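PDB 3LX3: 6-pyruvoyl tetrahydrobiopterin synthase from Plasmodium vivax, which is a zinc-binding, six-subunit member of the 6-pyruvoyl tetrahydropterin synthase family, built on an antiparallel sheet backed by helices. Local coordinates for residues S31-H36 and G49-V54; G66-F71 and R157-M162; S95-I100 and T110-S115. One frame throughout, in Å; residues are numbered along the deposited sequence.

Contact 1 (S31-H36 and G49-V54); sequences SFNCAH and GHNYNV. With ZN (zinc ion), chain B.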
loop_
_atom_site.group_PDB
_atom_site.type_symbol
_atom_site.label_atom_id
_atom_site.label_comp_id
_atom_site.label_asym_id
_atom_site.label_seq_id
_atom_site.Cartn_x
_atom_site.Cartn_y
_atom_site.Cartn_z
ATOM N N SER A 31 -2.352 6.946 -14.497
ATOM C CA SER A 31 -1.373 6.006 -15.030
ATOM C C SER A 31 -1.302 6.082 -16.543
ATOM O O SER A 31 -2.308 6.373 -17.218
ATOM C CB SER A 31 -1.726 4.569 -14.635
ATOM O OG SER A 31 -3.010 4.200 -15.113
ATOM N N PHE A 32 -0.126 5.794 -17.072
ATOM C CA PHE A 32 0.045 5.589 -18.508
ATOM C C PHE A 32 0.939 4.387 -18.689
ATOM O O PHE A 32 2.079 4.375 -18.233
ATOM C CB PHE A 32 0.533 6.822 -19.301
ATOM C CG PHE A 32 1.693 7.599 -18.710
ATOM C CD1 PHE A 32 2.972 7.494 -19.259
ATOM C CD2 PHE A 32 1.504 8.507 -17.658
ATOM C CE1 PHE A 32 4.012 8.292 -18.771
ATOM C CE2 PHE A 32 2.555 9.210 -17.154
ATOM C CZ PHE A 32 3.802 9.107 -17.706
ATOM N N ASN A 33 0.383 3.349 -19.299
ATOM C CA ASN A 33 1.070 2.115 -19.476
ATOM C C ASN A 33 1.687 2.096 -20.856
ATOM O O ASN A 33 0.983 2.060 -21.869
ATOM C CB ASN A 33 0.056 0.992 -19.308
ATOM C CG ASN A 33 -0.604 0.988 -17.903
ATOM O OD1 ASN A 33 -0.205 1.711 -16.981
ATOM N ND2 ASN A 33 -1.681 0.230 -17.793
ATOM N N CYS A 34 3.014 2.242 -20.875
ATOM C CA CYS A 34 3.738 2.599 -22.079
ATOM C C CYS A 34 4.994 1.763 -22.268
ATOM O O CYS A 34 5.590 1.265 -21.296
ATOM C CB CYS A 34 4.167 4.080 -22.060
ATOM S SG CYS A 34 2.769 5.209 -22.218
ATOM N N ALA A 35 5.411 1.664 -23.531
ATOM C CA ALA A 35 6.687 1.093 -23.878
ATOM C C ALA A 35 7.718 2.223 -24.082
ATOM O O ALA A 35 7.367 3.338 -24.472
ATOM C CB ALA A 35 6.556 0.262 -25.159
ATOM N N HIS A 36 8.994 1.926 -23.821
ATOM C CA HIS A 36 10.051 2.893 -24.033
ATOM C C HIS A 36 11.397 2.179 -24.065
ATOM O O HIS A 36 11.483 1.008 -23.728
ATOM C CB HIS A 36 10.010 4.007 -22.961
ATOM C CG HIS A 36 10.827 3.741 -21.734
ATOM N ND1 HIS A 36 11.754 4.655 -21.274
ATOM C CD2 HIS A 36 10.822 2.720 -20.848
ATOM C CE1 HIS A 36 12.295 4.188 -20.158
ATOM N NE2 HIS A 36 11.766 3.005 -19.879
ATOM N N GLY A 49 8.712 -1.761 -20.897
ATOM C CA GLY A 49 7.641 -0.850 -20.571
ATOM C C GLY A 49 7.390 -0.819 -19.093
ATOM O O GLY A 49 8.055 -1.493 -18.326
ATOM N N HIS A 50 6.432 0.035 -18.736
ATOM C CA HIS A 50 6.075 0.399 -17.368
ATOM C C HIS A 50 4.623 0.818 -17.270
ATOM O O HIS A 50 4.048 1.353 -18.213
ATOM C CB HIS A 50 6.894 1.594 -16.935
ATOM C CG HIS A 50 8.371 1.375 -16.968
ATOM N ND1 HIS A 50 9.009 0.481 -16.134
ATOM C CD2 HIS A 50 9.334 1.918 -17.746
ATOM C CE1 HIS A 50 10.300 0.492 -16.402
ATOM N NE2 HIS A 50 10.531 1.361 -17.374
ATOM N N ASN A 51 4.068 0.657 -16.070
ATOM C CA ASN A 51 2.888 1.356 -15.648
ATOM C C ASN A 51 3.363 2.636 -14.999
ATOM O O ASN A 51 3.659 2.673 -13.808
ATOM C CB ASN A 51 2.132 0.524 -14.629
ATOM C CG ASN A 51 1.728 -0.834 -15.130
ATOM O OD1 ASN A 51 1.301 -0.983 -16.274
ATOM N ND2 ASN A 51 1.889 -1.861 -14.277
ATOM N N TYR A 52 3.508 3.701 -15.775
ATOM C CA TYR A 52 3.907 4.969 -15.205
ATOM C C TYR A 52 2.790 5.545 -14.368
ATOM O O TYR A 52 1.611 5.410 -14.701
ATOM C CB TYR A 52 4.231 5.972 -16.296
ATOM C CG TYR A 52 5.527 5.759 -17.076
ATOM C CD1 TYR A 52 6.713 6.319 -16.653
ATOM C CD2 TYR A 52 5.562 4.991 -18.231
ATOM C CE1 TYR A 52 7.914 6.191 -17.385
ATOM C CE2 TYR A 52 6.742 4.828 -18.936
ATOM C CZ TYR A 52 7.914 5.402 -18.517
ATOM O OH TYR A 52 9.049 5.190 -19.273
ATOM N N ASN A 53 3.140 6.225 -13.286
ATOM C CA ASN A 53 2.159 6.877 -12.435
ATOM C C ASN A 53 2.537 8.346 -12.185
ATOM O O ASN A 53 3.713 8.665 -12.087
ATOM C CB ASN A 53 2.130 6.157 -11.101
ATOM C CG ASN A 53 1.024 6.634 -10.244
ATOM O OD1 ASN A 53 1.246 7.438 -9.331
ATOM N ND2 ASN A 53 -0.176 6.243 -10.582
ATOM N N VAL A 54 1.532 9.225 -12.105
ATOM C CA VAL A 54 1.713 10.661 -11.959
ATOM C C VAL A 54 0.950 11.105 -10.750
ATOM O O VAL A 54 -0.230 10.783 -10.604
ATOM C CB VAL A 54 1.072 11.437 -13.166
ATOM C CG1 VAL A 54 1.079 12.958 -12.906
ATOM C CG2 VAL A 54 1.778 11.115 -14.412
HETATM ZN ZN ZN B . 12.383 1.825 -18.246
HETATM O O HOH W 1 14.318 2.439 -18.527
HETATM O O HOH W 2 13.337 0.854 -16.542
#

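Contact 2 (G66-F71 and R157-M162); sequences GYVIDF and RSVNYM. With XTN (2-amino-1,5-dihydropteridine-4,6-dione), chain C.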
loop_
_atom_site.group_PDB
_atom_site.type_symbol
_atom_site.label_atom_id
_atom_site.label_comp_id
_atom_site.label_asym_id
_atom_site.label_seq_id
_atom_site.Cartn_x
_atom_site.Cartn_y
_atom_site.Cartn_z
ATOM N N GLY A 66 -13.871 27.541 0.323
ATOM C CA GLY A 66 -13.321 26.473 1.147
ATOM C C GLY A 66 -12.233 25.590 0.540
ATOM O O GLY A 66 -11.678 24.738 1.211
ATOM N N TYR A 67 -11.956 25.826 -0.736
ATOM C CA TYR A 67 -10.938 25.108 -1.470
ATOM C C TYR A 67 -9.786 25.997 -1.891
ATOM O O TYR A 67 -10.006 27.189 -2.145
ATOM C CB TYR A 67 -11.511 24.571 -2.789
ATOM C CG TYR A 67 -12.670 23.577 -2.729
ATOM C CD1 TYR A 67 -12.992 22.849 -1.596
ATOM C CD2 TYR A 67 -13.471 23.426 -3.851
ATOM C CE1 TYR A 67 -14.047 21.952 -1.614
ATOM C CE2 TYR A 67 -14.514 22.524 -3.874
ATOM C CZ TYR A 67 -14.787 21.792 -2.769
ATOM O OH TYR A 67 -15.825 20.897 -2.824
ATOM N N VAL A 68 -8.582 25.423 -2.015
ATOM C CA VAL A 68 -7.552 26.104 -2.810
ATOM C C VAL A 68 -8.045 26.116 -4.264
ATOM O O VAL A 68 -8.184 27.180 -4.894
ATOM C CB VAL A 68 -6.168 25.503 -2.691
ATOM C CG1 VAL A 68 -5.199 26.304 -3.622
ATOM C CG2 VAL A 68 -5.696 25.594 -1.220
ATOM N N ILE A 69 -8.324 24.923 -4.760
ATOM C CA ILE A 69 -8.848 24.670 -6.115
ATOM C C ILE A 69 -9.526 23.291 -5.994
ATOM O O ILE A 69 -9.087 22.420 -5.219
ATOM C CB ILE A 69 -7.748 24.776 -7.183
ATOM C CG1 ILE A 69 -8.292 24.495 -8.580
ATOM C CG2 ILE A 69 -6.610 23.843 -6.855
ATOM C CD1 ILE A 69 -7.257 24.816 -9.663
ATOM N N ASP A 70 -10.643 23.108 -6.675
ATOM C CA ASP A 70 -11.415 21.885 -6.605
ATOM C C ASP A 70 -10.590 20.666 -7.041
ATOM O O ASP A 70 -10.111 20.585 -8.181
ATOM C CB ASP A 70 -12.642 22.053 -7.521
ATOM C CG ASP A 70 -13.653 20.936 -7.383
ATOM O OD1 ASP A 70 -13.385 19.876 -6.814
ATOM O OD2 ASP A 70 -14.777 21.159 -7.882
ATOM N N PHE A 71 -10.438 19.687 -6.146
ATOM C CA PHE A 71 -9.778 18.421 -6.490
ATOM C C PHE A 71 -10.323 17.806 -7.780
ATOM O O PHE A 71 -9.574 17.159 -8.537
ATOM C CB PHE A 71 -9.956 17.353 -5.396
ATOM C CG PHE A 71 -9.115 17.533 -4.135
ATOM C CD1 PHE A 71 -7.727 17.609 -4.158
ATOM C CD2 PHE A 71 -9.739 17.492 -2.900
ATOM C CE1 PHE A 71 -7.001 17.713 -2.955
ATOM C CE2 PHE A 71 -8.990 17.591 -1.714
ATOM C CZ PHE A 71 -7.641 17.702 -1.775
ATOM N N ARG A 157 -7.217 31.266 -8.711
ATOM C CA ARG A 157 -7.380 30.466 -7.482
ATOM C C ARG A 157 -6.275 30.680 -6.438
ATOM O O ARG A 157 -6.303 30.106 -5.376
ATOM C CB ARG A 157 -7.457 28.976 -7.829
ATOM C CG ARG A 157 -8.679 28.602 -8.684
ATOM C CD ARG A 157 -10.021 28.901 -7.999
ATOM N NE ARG A 157 -10.127 28.305 -6.680
ATOM C CZ ARG A 157 -11.267 28.247 -5.973
ATOM N NH1 ARG A 157 -12.421 28.702 -6.479
ATOM N NH2 ARG A 157 -11.271 27.715 -4.783
ATOM N N SER A 158 -5.304 31.534 -6.781
ATOM C CA SER A 158 -4.150 31.882 -5.931
ATOM C C SER A 158 -3.020 30.858 -5.948
ATOM O O SER A 158 -2.090 30.941 -5.148
ATOM C CB SER A 158 -4.524 32.223 -4.494
ATOM O OG SER A 158 -4.703 31.115 -3.679
ATOM N N VAL A 159 -3.088 29.881 -6.848
ATOM C CA VAL A 159 -2.070 28.846 -6.908
ATOM C C VAL A 159 -0.747 29.482 -7.323
ATOM O O VAL A 159 -0.709 30.232 -8.286
ATOM C CB VAL A 159 -2.465 27.722 -7.873
ATOM C CG1 VAL A 159 -1.318 26.687 -8.029
ATOM C CG2 VAL A 159 -3.703 27.007 -7.331
ATOM N N ASN A 160 0.309 29.216 -6.557
ATOM C CA ASN A 160 1.641 29.729 -6.891
ATOM C C ASN A 160 2.760 28.692 -7.044
ATOM O O ASN A 160 3.935 29.039 -7.200
ATOM C CB ASN A 160 2.078 30.835 -5.952
ATOM C CG ASN A 160 2.392 30.364 -4.565
ATOM O OD1 ASN A 160 2.316 29.205 -4.240
ATOM N ND2 ASN A 160 2.834 31.303 -3.742
ATOM N N TYR A 161 2.371 27.417 -7.027
ATOM C CA TYR A 161 3.340 26.332 -7.094
ATOM C C TYR A 161 2.665 25.092 -7.629
ATOM O O TYR A 161 1.582 24.718 -7.164
ATOM C CB TYR A 161 3.855 26.049 -5.693
ATOM C CG TYR A 161 4.888 24.955 -5.582
ATOM C CD1 TYR A 161 6.241 25.224 -5.803
ATOM C CD2 TYR A 161 4.526 23.680 -5.222
ATOM C CE1 TYR A 161 7.198 24.192 -5.676
ATOM C CE2 TYR A 161 5.478 22.649 -5.099
ATOM C CZ TYR A 161 6.799 22.935 -5.311
ATOM O OH TYR A 161 7.767 21.965 -5.226
ATOM N N MET A 162 3.306 24.468 -8.637
ATOM C CA MET A 162 2.810 23.248 -9.275
ATOM C C MET A 162 3.967 22.268 -9.316
ATOM O O MET A 162 5.093 22.655 -9.622
ATOM C CB MET A 162 2.346 23.542 -10.713
ATOM C CG MET A 162 1.091 24.418 -10.754
ATOM S SD MET A 162 -0.369 23.478 -10.401
ATOM C CE MET A 162 -0.503 22.567 -11.922
HETATM N N1 XTN C . -11.705 20.024 -3.509
HETATM C C2 XTN C . -10.926 20.475 -2.505
HETATM N N2 XTN C . -9.908 21.321 -2.751
HETATM N N3 XTN C . -11.202 20.114 -1.162
HETATM C C4 XTN C . -12.187 19.258 -0.847
HETATM O O4 XTN C . -12.356 18.945 0.356
HETATM N N5 XTN C . -13.984 17.907 -1.690
HETATM C C6 XTN C . -14.748 17.470 -2.736
HETATM O O6 XTN C . -15.682 16.693 -2.521
HETATM C C7 XTN C . -14.473 17.928 -4.060
HETATM N N8 XTN C . -13.452 18.768 -4.244
HETATM C C4A XTN C . -12.951 18.773 -1.912
HETATM C C8A XTN C . -12.696 19.176 -3.222
#

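Contact 3 (S95-I100 and T110-S115); sequences SDVLNI and TCEDNS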
loop_
_atom_site.group_PDB
_atom_site.type_symbol
_atom_site.label_atom_id
_atom_site.label_comp_id
_atom_site.label_asym_id
_atom_site.label_seq_id
_atom_site.Cartn_x
_atom_site.Cartn_y
_atom_site.Cartn_z
ATOM N N SER A 95 15.921 13.268 -29.500
ATOM C CA SER A 95 17.095 12.496 -29.129
ATOM C C SER A 95 18.233 12.725 -30.091
ATOM O O SER A 95 18.042 12.644 -31.321
ATOM C CB SER A 95 16.775 11.007 -29.168
ATOM O OG SER A 95 17.935 10.246 -28.827
ATOM N N ASP A 96 19.422 12.905 -29.534
ATOM C CA ASP A 96 20.604 13.108 -30.338
ATOM C C ASP A 96 21.314 11.806 -30.660
ATOM O O ASP A 96 22.336 11.828 -31.361
ATOM C CB ASP A 96 21.563 14.084 -29.637
ATOM C CG ASP A 96 22.023 13.615 -28.255
ATOM O OD1 ASP A 96 21.383 12.765 -27.601
ATOM O OD2 ASP A 96 23.051 14.163 -27.792
ATOM N N VAL A 97 20.782 10.676 -30.203
ATOM C CA VAL A 97 21.396 9.372 -30.459
ATOM C C VAL A 97 20.482 8.398 -31.177
ATOM O O VAL A 97 20.802 7.219 -31.314
ATOM C CB VAL A 97 21.923 8.726 -29.168
ATOM C CG1 VAL A 97 23.025 9.556 -28.537
ATOM C CG2 VAL A 97 20.807 8.493 -28.152
ATOM N N LEU A 98 19.296 8.853 -31.585
ATOM C CA LEU A 98 18.373 8.036 -32.349
ATOM C C LEU A 98 18.127 8.694 -33.682
ATOM O O LEU A 98 18.001 9.932 -33.752
ATOM C CB LEU A 98 17.020 7.863 -31.658
ATOM C CG LEU A 98 17.060 7.276 -30.262
ATOM C CD1 LEU A 98 15.646 7.318 -29.647
ATOM C CD2 LEU A 98 17.632 5.886 -30.287
ATOM N N ASN A 99 18.098 7.885 -34.743
ATOM C CA ASN A 99 17.704 8.307 -36.090
ATOM C C ASN A 99 16.283 7.880 -36.311
ATOM O O ASN A 99 15.982 6.698 -36.333
ATOM C CB ASN A 99 18.653 7.665 -37.109
ATOM C CG ASN A 99 18.392 8.075 -38.518
ATOM O OD1 ASN A 99 17.265 8.085 -38.968
ATOM N ND2 ASN A 99 19.466 8.341 -39.260
ATOM N N ILE A 100 15.367 8.830 -36.393
ATOM C CA ILE A 100 13.923 8.561 -36.402
ATOM C C ILE A 100 13.459 8.817 -37.829
ATOM O O ILE A 100 13.534 9.957 -38.299
ATOM C CB ILE A 100 13.154 9.446 -35.386
ATOM C CG1 ILE A 100 13.687 9.203 -33.965
ATOM C CG2 ILE A 100 11.634 9.188 -35.526
ATOM C CD1 ILE A 100 13.130 10.144 -32.864
ATOM N N THR A 110 16.704 3.941 -35.688
ATOM C CA THR A 110 18.011 3.315 -35.785
ATOM C C THR A 110 18.910 3.899 -34.698
ATOM O O THR A 110 18.996 5.122 -34.520
ATOM C CB THR A 110 18.654 3.508 -37.134
ATOM O OG1 THR A 110 17.762 3.044 -38.166
ATOM C CG2 THR A 110 19.965 2.726 -37.220
ATOM N N CYS A 111 19.551 3.023 -33.951
ATOM C CA CYS A 111 20.361 3.410 -32.787
ATOM C C CYS A 111 21.849 3.531 -33.162
ATOM O O CYS A 111 22.257 3.115 -34.252
ATOM C CB CYS A 111 20.221 2.387 -31.695
ATOM S SG CYS A 111 18.460 2.255 -31.171
ATOM N N GLU A 112 22.646 4.073 -32.250
ATOM C CA GLU A 112 24.094 4.231 -32.417
ATOM C C GLU A 112 24.800 2.903 -32.665
ATOM O O GLU A 112 25.827 2.851 -33.345
ATOM C CB GLU A 112 24.751 4.799 -31.140
ATOM C CG GLU A 112 24.419 6.210 -30.698
ATOM C CD GLU A 112 25.372 6.673 -29.552
ATOM O OE1 GLU A 112 26.076 7.677 -29.776
ATOM O OE2 GLU A 112 25.454 6.013 -28.475
ATOM N N ASP A 113 24.271 1.825 -32.057
ATOM C CA ASP A 113 24.841 0.482 -32.191
ATOM C C ASP A 113 24.261 -0.251 -33.433
ATOM O O ASP A 113 24.453 -1.472 -33.604
ATOM C CB ASP A 113 24.653 -0.318 -30.890
ATOM C CG ASP A 113 23.188 -0.612 -30.573
ATOM O OD1 ASP A 113 22.318 -0.242 -31.389
ATOM O OD2 ASP A 113 22.920 -1.200 -29.496
ATOM N N ASN A 114 23.555 0.518 -34.272
ATOM C CA ASN A 114 22.889 0.074 -35.512
ATOM C C ASN A 114 21.669 -0.818 -35.307
ATOM O O ASN A 114 21.093 -1.267 -36.307
ATOM C CB ASN A 114 23.889 -0.497 -36.544
ATOM C CG ASN A 114 24.585 0.630 -37.317
ATOM O OD1 ASN A 114 25.748 0.933 -37.079
ATOM N ND2 ASN A 114 23.830 1.303 -38.193
ATOM N N SER A 115 21.208 -0.957 -34.053
ATOM C CA SER A 115 19.938 -1.660 -33.762
ATOM C C SER A 115 18.817 -0.900 -34.444
ATOM O O SER A 115 18.847 0.319 -34.483
ATOM C CB SER A 115 19.659 -1.698 -32.281
ATOM O OG SER A 115 20.600 -2.563 -31.639
HETATM O O HOH W 3 21.338 4.943 -29.811
HETATM O O HOH W 4 21.613 6.621 -34.388
HETATM O O HOH W 5 16.014 5.008 -38.813
#

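Contact 1 (S31-H36 and G49-V54)
Tyr52 lies against Phe32 and reaches on to His36, linking the apolar end of this strand pair to its metal end. Its CB stands over the centre of the Phe32 ring in a CH-pi contact, 3.4 Å from the centroid. With Tyr52 CG opposite its own carbonyl carbon (chi1 -72°), the ring is laid along the strands toward His36, and CG is 3.4 Å from Phe32 CE1. The two ring planes are nearly parallel, 7° apart, but displaced, with centroids 4.9 Å apart and little ring-over-ring contact. Tyr52 CE2 then passes Cys34 CB at 4.1 Å, and Tyr52 OH ends above the middle of the His36 imidazole, 3.4 Å from His36 CG, a T-shaped pairing of tyrosine edge with histidine face. At the edge of the Phe32 ring, Val54 CG2 meets Phe32 CE2 at 3.4 Å. Paired backbone hydrogen bonds join Phe32 with Tyr52 and Cys34 with His50. With zinc 2.1 Å from NE2 of His36 and of His50, and Ser132 OG and Asn51 OD1 of the second subunit at their respective ND1 atoms, each imidazole is held at two points. With His48 and two waters, they form the three-histidine zinc site characteristic of this family.

Contact 2 (G66-F71 and R157-M162)
Arg157 NE donates to Val68 O over 2.9 Å at 157°, with the carbonyl oxygen only 1° out of the guanidinium plane. Along the same edge, Arg157 NH2 adds weak bonds to Val68 O and, at 3.0 Å, to Tyr67 O, while its salt bridge to Asp65 holds the group from the loop as well. Bends at chi2 (-61°) and chi3 fold the arginine chain back so that this edge meets two successive carbonyls. The next carbonyl, Ile69 O, faces the ligand instead and accepts from N2 of 2-amino-1,5-dihydropteridine-4,6-dione at 2.8 Å. The Tyr67 ring lies over that ligand, with CD1 3.3 Å from its C2, and Phe71 approaches from the other side. The apolar contacts are few: Ile69 CG1 rests 4.1 Å from Arg157 CG, and Val159 CG2 touches Val68 CG1 at 4.1 Å and Ile69 CG2 at 4.3 Å. Glu135 and Thr134 of the third subunit also bond to the ligand, so the pocket lies between subunits. Segment 66-71 leads into helix 71-85. The other segment leaves helix 151-156 through a Schellman motif at Ser158 to enter strand 161-167; Leu154 of helix 151-156 packs on Ile69 and Val159, and Leu23 of strand 20-40 on Val68.

Contact 3 (S95-I100 and T110-S115)
Thr110 O takes two donors, Asn99 N at 2.9 Å and a water at 3.0 Å. The Asn99 bond is almost straight, 174° at the hydrogen, and is returned by Thr110 N to Asn99 O at 2.9 Å. This makes Asn99 and Thr110 an antiparallel hydrogen-bonded pair, their CB atoms facing each other. The water on Thr110 O also donates to Val97 O, which takes a second water at 2.8 Å; that second water in turn accepts from Glu112 N at 2.9 Å. Beyond the direct bonds, where the strands draw apart, water therefore carries the polar link between the backbones. A further water, at the opposite end of the pair, lies 3.0 Å from Asn99 O and 2.7 Å from Thr110 OG1. Direct side-chain contact is modest: Cys111 SG, set opposite its carbonyl carbon (chi1 -60°), meets Leu98 CD2 at 3.8 Å, and CG of Glu112, modelled in two conformers, crosses Val97 CB at a slant. After Cys111 the chain reverses in a type I turn closed by Asn114 N to Cys111 O. Asp113 OD1, in the turn, is held by both N and OG of Ser115, the residue after it, which come from one face of its carboxylate; the backbone bond forms an Asx turn, and Asp113 OD2 pairs with Arg44. The contact lies at the open end of the hairpin of strands 98-103 and 106-111, with strand 116-120 continuing the small sheet and Phe37 of strand 20-40 packing on Leu98 and Cys111.

Overall arrangement
The three contacts are spread along the length of the subunit. Contact 1 is the central one, its centre about 10 Å from that of the chain; contacts 2 and 3 lie on opposite sides of the chain's centre, their own centres about 43 Å apart. Contacts 1 and 2 reach the same sheet, through neighbouring strands 48-61 and 161-167, yet their nearest atoms are about 10 Å apart. Contact 2 holds one copy of the ligand, whereas His36 of contact 1 has its side chain about 5 Å from a bound copy: each subunit thus borders two copies, one at contact 2 and one near the zinc site. Contact 3 stands apart, the Leu98 side chain about 13 Å from a zinc ion.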